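Local structure of ferric vibriobactin ABC transporter, periplasmic ferric vibriobactin-binding protein (Vibrio cholerae, 3R5T) at residues Q149-V154 with Q191-V196; L37-A42 with I270-A275. The protein binds ferric vibriobactin in the periplasm and probably delivers the iron-siderophore complex to its ABC transporter for uptake. All coordinates share one frame; numbering follows the deposited sequence. Where two conformers were deposited one is given.

Interaction 1 of 2, residues Q149-V154 with Q191-V196; sequences QWTKQV and QSVGVV
T151 and V193 bring the two backbones closest, their CA atoms 5.8 Å apart, where the last part of helix 137-155 meets the end of helix 185-192 and the turn that follows it. No hydrogen bond spans the two segments, so the contact rests on van der Waals packing, with 163 Å² buried in total. Its centre is V193 CG1. This methyl stands 4.0 Å from T151 CB and also 4.0 Å from V154 CG1, which places it over residues three apart on one side of the helix. V193 crosses T151 at about a right angle, while it meets V154 obliquely. V154 CG1 lies anti to its own backbone N (chi1 170°), and its other branch, CG2, turns back over one face of the W150 ring, 3.7 Å above the plane and near the rim. T151 presents CB and its methyl rather than its hydroxyl: T151 CG2 comes within 4.0 Å of S192 OG, an approach of methyl to oxygen without a bond. Both hydroxyls bond to a carbonyl three residues earlier, T151 OG1 to that of E148 and S192 OG to that of L189. The chain then leaves the contact through a Schellman motif with G194 as its C-prime residue, at positive phi (100°). Its two bonds run from V195 N to L190 O and from G194 N to Q191 O, the latter 3.0 Å long. R155, the residue after the first segment, donates a hydrogen bond from NH1 to S192 O. V154 and W150 also pack against I279 of helix 272-286, and V196 pairs by backbone bonds with A165 at the start of strand 165-169.

Interaction 2 of 2, residues L37-A42 with I270-A275; sequences LLAIDA and IDLFSA
The F273 ring points its CE1 corner at the end of helix 31-39: A39 N lies at the ring edge, near its plane, 3.7 Å from F273 CE1, whereas L38 CB approaches obliquely at 4.0 Å from the same F273 carbon. One face of the ring carries CD2 of the adjacent L272, 4.3 Å above the plane and offset toward the rim. L272 also meets A39 directly: A39 CB lies 3.7 Å from L272 CB, and the CD2 branch comes within 4.0 Å of A39 CB. F273 CG, anti to the carbonyl carbon (chi1 -50°), directs the CE1-CZ edge at the A39 backbone, with F273 CZ 3.9 Å from A39 CA. No hydrogen bond crosses between the segments. L272 packs further on T143 and F147 of helix 137-155.

The bond from S274 N to D271 OD2 (2.9 Å) is nearly straight at 165° but arrives 35° out of the carboxylate plane; D271 OD1 is held by Q58 NE2. With the return bond from D271 N to S274 OG this makes a capping box, so the start of helix 272-286 meets the end of helix 31-39, which closes in a Schellman motif with D41 as C-prime residue.

In the fold
From the N terminus, helix 31-39 follows the first strand of the parallel sheet and supplies one side of interaction 2. The chain then completes that sheet and runs through the long helix 137-155, which carries the first half of interaction 1. Interaction 1 closes a loop of 36 intervening residues, including strands 165-169 and 177-180 of the mixed sheet. Much later, the N-terminal end of helix 272-286 closes interaction 2 over 227 residues, so interaction 1 is nested inside it. Their centres are 18 Å apart and they do not touch, but L272 and A275 both pack on F147, connecting the two contacts through helix 137-155.

Interaction 1 of 2, residues Q149-V154 with Q191-V196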
ATOM      1  N   GLN A 149       4.436  -5.626  17.467  1.00 20.31           N
ATOM      2  CA  GLN A 149       5.280  -5.435  18.647  1.00 22.86           C
ATOM      3  C   GLN A 149       6.157  -4.202  18.474  1.00 19.34           C
ATOM      4  O   GLN A 149       6.365  -3.419  19.408  1.00 23.08           O
ATOM      5  CB  GLN A 149       6.161  -6.664  18.890  1.00 29.62           C
ATOM      6  CG  GLN A 149       5.492  -7.795  19.664  1.00 34.12           C
ATOM      7  CD  GLN A 149       6.506  -8.769  20.249  1.00 39.22           C
ATOM      8  OE1 GLN A 149       7.647  -8.841  19.786  1.00 41.50           O
ATOM      9  NE2 GLN A 149       6.094  -9.524  21.271  1.00 41.25           N
ATOM     10  N   TRP A 150       6.669  -4.017  17.266  1.00 16.12           N
ATOM     11  CA  TRP A 150       7.499  -2.864  16.962  1.00 20.52           C
ATOM     12  C   TRP A 150       6.706  -1.563  16.991  1.00 21.36           C
ATOM     13  O   TRP A 150       7.164  -0.577  17.570  1.00 22.08           O
ATOM     14  CB  TRP A 150       8.140  -3.050  15.588  1.00 19.90           C
ATOM     15  CG  TRP A 150       9.110  -1.964  15.206  1.00 22.12           C
ATOM     16  CD1 TRP A 150      10.150  -1.488  15.944  1.00 23.33           C
ATOM     17  CD2 TRP A 150       9.139  -1.254  13.964  1.00 21.94           C
ATOM     18  NE1 TRP A 150      10.816  -0.499  15.245  1.00 23.28           N
ATOM     19  CE2 TRP A 150      10.214  -0.343  14.025  1.00 20.54           C
ATOM     20  CE3 TRP A 150       8.358  -1.300  12.809  1.00 20.34           C
ATOM     21  CZ2 TRP A 150      10.529   0.517  12.967  1.00 19.99           C
ATOM     22  CZ3 TRP A 150       8.665  -0.436  11.758  1.00 19.21           C
ATOM     23  CH2 TRP A 150       9.742   0.457  11.853  1.00 20.26           C
ATOM     24  N   THR A 151       5.523  -1.548  16.385  1.00 21.08           N
ATOM     25  CA  THR A 151       4.753  -0.306  16.342  1.00 22.52           C
ATOM     26  C   THR A 151       4.325   0.121  17.730  1.00 22.77           C
ATOM     27  O   THR A 151       4.211   1.311  18.000  1.00 24.57           O
ATOM     28  CB  THR A 151       3.544  -0.347  15.371  1.00 22.24           C
ATOM     29  OG1 THR A 151       2.671  -1.430  15.702  1.00 26.04           O
ATOM     30  CG2 THR A 151       4.016  -0.487  13.929  1.00 22.92           C
ATOM     31  N   LYS A 152       4.104  -0.858  18.603  1.00 22.54           N
ATOM     32  CA  LYS A 152       3.824  -0.594  20.011  1.00 23.58           C
ATOM     33  C   LYS A 152       4.973   0.180  20.634  1.00 23.76           C
ATOM     34  O   LYS A 152       4.770   1.206  21.287  1.00 25.31           O
ATOM     35  CB  LYS A 152       3.644  -1.918  20.748  1.00 27.93           C
ATOM     36  CG  LYS A 152       2.270  -2.521  20.620  1.00 34.07           C
ATOM     37  CD  LYS A 152       1.535  -2.448  21.949  1.00 39.51           C
ATOM     38  CE  LYS A 152       0.161  -3.074  21.837  1.00 40.00           C
ATOM     39  NZ  LYS A 152      -0.692  -2.348  20.864  1.00 37.72           N
ATOM     40  N   GLN A 153       6.187  -0.317  20.427  1.00 23.68           N
ATOM     41  CA  GLN A 153       7.369   0.329  20.981  1.00 25.54           C
ATOM     42  C   GLN A 153       7.521   1.737  20.423  1.00 23.63           C
ATOM     43  O   GLN A 153       7.819   2.690  21.148  1.00 26.20           O
ATOM     44  CB  GLN A 153       8.622  -0.468  20.645  1.00 28.03           C
ATOM     45  CG  GLN A 153       8.804  -1.769  21.399  1.00 29.30           C
ATOM     46  CD  GLN A 153      10.058  -2.480  20.937  1.00 30.80           C
ATOM     47  OE1 GLN A 153      10.999  -2.659  21.712  1.00 31.01           O
ATOM     48  NE2 GLN A 153      10.100  -2.843  19.656  1.00 31.28           N
ATOM     49  N   VAL A 154       7.337   1.866  19.116  1.00 22.82           N
ATOM     50  CA  VAL A 154       7.487   3.151  18.473  1.00 22.98           C
ATOM     51  C   VAL A 154       6.433   4.133  18.972  1.00 22.37           C
ATOM     52  O   VAL A 154       6.733   5.291  19.274  1.00 22.26           O
ATOM     53  CB  VAL A 154       7.373   3.004  16.942  1.00 19.67           C
ATOM     54  CG1 VAL A 154       7.297   4.370  16.290  1.00 22.12           C
ATOM     55  CG2 VAL A 154       8.537   2.169  16.383  1.00 19.74           C
ATOM     56  N   GLN A 191      -2.176   5.603  12.217  1.00 15.36           N
ATOM     57  CA  GLN A 191      -2.991   5.439  13.421  0.56 18.06           C
ATOM     58  C   GLN A 191      -2.306   4.510  14.418  1.00 18.10           C
ATOM     59  O   GLN A 191      -2.379   4.727  15.639  1.00 17.04           O
ATOM     60  CB  GLN A 191      -4.355   4.845  13.069  0.56 23.28           C
ATOM     61  CG  GLN A 191      -5.284   5.726  12.262  0.56 26.33           C
ATOM     62  CD  GLN A 191      -6.467   4.940  11.721  0.56 28.72           C
ATOM     63  OE1 GLN A 191      -6.954   4.008  12.371  0.56 29.62           O
ATOM     64  NE2 GLN A 191      -6.926   5.300  10.522  0.56 28.09           N
ATOM     65  N   SER A 192      -1.663   3.461  13.895  1.00 18.65           N
ATOM     66  CA  SER A 192      -1.050   2.437  14.749  1.00 19.57           C
ATOM     67  C   SER A 192       0.109   2.949  15.597  1.00 18.82           C
ATOM     68  O   SER A 192       0.423   2.349  16.628  1.00 19.09           O
ATOM     69  CB  SER A 192      -0.619   1.206  13.945  1.00 19.07           C
ATOM     70  OG  SER A 192       0.563   1.446  13.206  1.00 18.57           O
ATOM     71  N   VAL A 193       0.740   4.044  15.175  1.00 16.27           N
ATOM     72  CA  VAL A 193       1.767   4.663  16.001  1.00 19.51           C
ATOM     73  C   VAL A 193       1.292   5.945  16.686  1.00 20.52           C
ATOM     74  O   VAL A 193       2.108   6.764  17.106  1.00 22.26           O
ATOM     75  CB  VAL A 193       3.060   4.908  15.220  1.00 19.71           C
ATOM     76  CG1 VAL A 193       3.666   3.568  14.789  1.00 19.06           C
ATOM     77  CG2 VAL A 193       2.806   5.811  14.009  1.00 17.97           C
ATOM     78  N   GLY A 194      -0.025   6.111  16.769  1.00 22.14           N
ATOM     79  CA  GLY A 194      -0.617   7.158  17.589  1.00 22.23           C
ATOM     80  C   GLY A 194      -1.075   8.421  16.880  1.00 19.42           C
ATOM     81  O   GLY A 194      -1.504   9.371  17.537  1.00 21.96           O
ATOM     82  N   VAL A 195      -0.967   8.452  15.552  1.00 17.46           N
ATOM     83  CA  VAL A 195      -1.468   9.595  14.808  1.00 17.09           C
ATOM     84  C   VAL A 195      -2.989   9.566  14.785  1.00 18.24           C
ATOM     85  O   VAL A 195      -3.587   8.507  14.635  1.00 20.93           O
ATOM     86  CB  VAL A 195      -0.957   9.588  13.339  1.00 17.03           C
ATOM     87  CG1 VAL A 195      -1.492  10.801  12.597  1.00 17.10           C
ATOM     88  CG2 VAL A 195       0.567   9.569  13.324  1.00 19.94           C
ATOM     89  N   VAL A 196      -3.602  10.736  14.937  1.00 19.68           N
ATOM     90  CA  VAL A 196      -5.050  10.865  14.827  1.00 19.98           C
ATOM     91  C   VAL A 196      -5.346  11.461  13.456  1.00 21.04           C
ATOM     92  O   VAL A 196      -4.867  12.560  13.127  1.00 18.25           O
ATOM     93  CB  VAL A 196      -5.622  11.750  15.945  1.00 20.23           C
ATOM     94  CG1 VAL A 196      -7.117  11.883  15.776  1.00 22.82           C
ATOM     95  CG2 VAL A 196      -5.256  11.183  17.332  1.00 21.91           C
TER

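Interaction 2 of 2, residues L37-A42 with I270-A275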
ATOM      1  N   LEU A  37       3.173 -10.271  -0.857  1.00 13.38           N
ATOM      2  CA  LEU A  37       3.623 -11.638  -1.109  1.00 12.41           C
ATOM      3  C   LEU A  37       5.077 -11.798  -0.642  1.00 14.89           C
ATOM      4  O   LEU A  37       5.425 -12.774   0.040  1.00 16.62           O
ATOM      5  CB  LEU A  37       3.467 -12.027  -2.584  1.00 14.13           C
ATOM      6  CG  LEU A  37       2.014 -12.218  -3.034  1.00 14.24           C
ATOM      7  CD1 LEU A  37       1.923 -12.176  -4.538  1.00 15.04           C
ATOM      8  CD2 LEU A  37       1.437 -13.518  -2.524  1.00 13.56           C
ATOM      9  N   LEU A  38       5.933 -10.843  -0.994  1.00 13.21           N
ATOM     10  CA  LEU A  38       7.319 -10.895  -0.513  1.00 14.99           C
ATOM     11  C   LEU A  38       7.426 -10.804   1.021  1.00 17.24           C
ATOM     12  O   LEU A  38       8.274 -11.462   1.639  1.00 17.35           O
ATOM     13  CB  LEU A  38       8.140  -9.786  -1.185  1.00 17.10           C
ATOM     14  CG  LEU A  38       8.340  -9.968  -2.695  1.00 13.40           C
ATOM     15  CD1 LEU A  38       8.846  -8.697  -3.351  1.00 16.25           C
ATOM     16  CD2 LEU A  38       9.273 -11.137  -2.983  1.00 15.81           C
ATOM     17  N   ALA A  39       6.556  -9.993   1.617  1.00 15.19           N
ATOM     18  CA  ALA A  39       6.558  -9.767   3.055  1.00 15.83           C
ATOM     19  C   ALA A  39       6.368 -11.065   3.838  1.00 16.84           C
ATOM     20  O   ALA A  39       6.993 -11.257   4.875  1.00 19.63           O
ATOM     21  CB  ALA A  39       5.455  -8.763   3.421  1.00 16.27           C
ATOM     22  N   ILE A  40       5.509 -11.947   3.335  1.00 16.89           N
ATOM     23  CA  ILE A  40       5.236 -13.218   4.010  1.00 16.28           C
ATOM     24  C   ILE A  40       6.039 -14.382   3.450  1.00 18.85           C
ATOM     25  O   ILE A  40       5.751 -15.543   3.760  1.00 17.79           O
ATOM     26  CB  ILE A  40       3.733 -13.568   4.022  1.00 16.04           C
ATOM     27  CG1 ILE A  40       3.213 -13.821   2.601  1.00 17.98           C
ATOM     28  CG2 ILE A  40       2.936 -12.434   4.692  1.00 14.33           C
ATOM     29  CD1 ILE A  40       1.777 -14.395   2.570  1.00 20.90           C
ATOM     30  N   ASP A  41       7.051 -14.062   2.646  1.00 15.60           N
ATOM     31  CA  ASP A  41       7.912 -15.073   2.028  1.00 21.45           C
ATOM     32  C   ASP A  41       7.145 -16.076   1.178  1.00 19.04           C
ATOM     33  O   ASP A  41       7.491 -17.255   1.134  1.00 20.73           O
ATOM     34  CB  ASP A  41       8.724 -15.815   3.090  1.00 26.77           C
ATOM     35  CG  ASP A  41       9.719 -14.927   3.787  1.00 34.10           C
ATOM     36  OD1 ASP A  41      10.249 -13.998   3.144  1.00 33.49           O
ATOM     37  OD2 ASP A  41       9.965 -15.151   4.990  1.00 37.71           O
ATOM     38  N   ALA A  42       6.102 -15.617   0.498  1.00 16.45           N
ATOM     39  CA  ALA A  42       5.378 -16.506  -0.403  1.00 16.59           C
ATOM     40  C   ALA A  42       6.218 -16.726  -1.664  1.00 15.76           C
ATOM     41  O   ALA A  42       6.983 -15.852  -2.073  1.00 16.94           O
ATOM     42  CB  ALA A  42       4.026 -15.919  -0.772  1.00 17.17           C
ATOM     43  N   ILE A 270       1.516   0.893   0.510  1.00 15.12           N
ATOM     44  CA  ILE A 270       1.965   0.390   1.806  1.00 14.41           C
ATOM     45  C   ILE A 270       2.126  -1.122   1.815  1.00 14.30           C
ATOM     46  O   ILE A 270       1.179  -1.873   1.570  1.00 15.07           O
ATOM     47  CB  ILE A 270       0.976   0.752   2.921  1.00 15.18           C
ATOM     48  CG1 ILE A 270       0.794   2.274   3.001  1.00 16.29           C
ATOM     49  CG2 ILE A 270       1.461   0.148   4.242  1.00 16.60           C
ATOM     50  CD1 ILE A 270       2.079   3.007   3.259  1.00 16.80           C
ATOM     51  N   ASP A 271       3.344  -1.569   2.064  1.00 12.68           N
ATOM     52  CA  ASP A 271       3.602  -2.973   2.326  1.00 13.73           C
ATOM     53  C   ASP A 271       4.565  -2.989   3.516  1.00 15.28           C
ATOM     54  O   ASP A 271       4.937  -1.935   4.025  1.00 14.47           O
ATOM     55  CB  ASP A 271       4.159  -3.660   1.065  1.00 14.41           C
ATOM     56  CG  ASP A 271       5.313  -2.915   0.479  1.00 13.77           C
ATOM     57  OD1 ASP A 271       5.240  -2.526  -0.707  1.00 15.60           O
ATOM     58  OD2 ASP A 271       6.309  -2.728   1.211  1.00 13.01           O
ATOM     59  N   LEU A 272       4.969  -4.163   3.972  1.00 13.95           N
ATOM     60  CA  LEU A 272       5.876  -4.252   5.113  1.00 14.49           C
ATOM     61  C   LEU A 272       7.117  -3.384   4.909  1.00 14.74           C
ATOM     62  O   LEU A 272       7.571  -2.707   5.834  1.00 15.15           O
ATOM     63  CB  LEU A 272       6.309  -5.693   5.313  1.00 14.31           C
ATOM     64  CG  LEU A 272       7.407  -5.886   6.358  1.00 16.20           C
ATOM     65  CD1 LEU A 272       6.979  -5.448   7.767  1.00 16.50           C
ATOM     66  CD2 LEU A 272       7.857  -7.355   6.350  1.00 17.33           C
ATOM     67  N   PHE A 273       7.646  -3.386   3.686  1.00 13.55           N
ATOM     68  CA  PHE A 273       8.895  -2.701   3.419  1.00 14.86           C
ATOM     69  C   PHE A 273       8.745  -1.193   3.417  1.00 14.40           C
ATOM     70  O   PHE A 273       9.532  -0.487   4.064  1.00 15.57           O
ATOM     71  CB  PHE A 273       9.494  -3.261   2.130  1.00 15.22           C
ATOM     72  CG  PHE A 273       9.547  -4.759   2.146  1.00 17.31           C
ATOM     73  CD1 PHE A 273       8.606  -5.516   1.471  1.00 17.19           C
ATOM     74  CD2 PHE A 273      10.490  -5.404   2.927  1.00 18.24           C
ATOM     75  CE1 PHE A 273       8.650  -6.909   1.536  1.00 17.83           C
ATOM     76  CE2 PHE A 273      10.535  -6.787   2.992  1.00 19.00           C
ATOM     77  CZ  PHE A 273       9.616  -7.537   2.298  1.00 19.19           C
ATOM     78  N   SER A 274       7.735  -0.673   2.732  1.00 17.62           N
ATOM     79  CA  SER A 274       7.544   0.775   2.778  1.00 17.38           C
ATOM     80  C   SER A 274       7.039   1.226   4.149  1.00 17.19           C
ATOM     81  O   SER A 274       7.356   2.337   4.578  1.00 15.48           O
ATOM     82  CB  SER A 274       6.610   1.275   1.674  1.00 13.62           C
ATOM     83  OG  SER A 274       5.378   0.583   1.668  1.00 12.40           O
ATOM     84  N   ALA A 275       6.278   0.369   4.825  1.00 14.13           N
ATOM     85  CA  ALA A 275       5.798   0.682   6.172  1.00 14.33           C
ATOM     86  C   ALA A 275       6.980   0.871   7.122  1.00 15.07           C
ATOM     87  O   ALA A 275       7.006   1.815   7.919  1.00 15.85           O
ATOM     88  CB  ALA A 275       4.853  -0.424   6.693  1.00 11.90           C
TER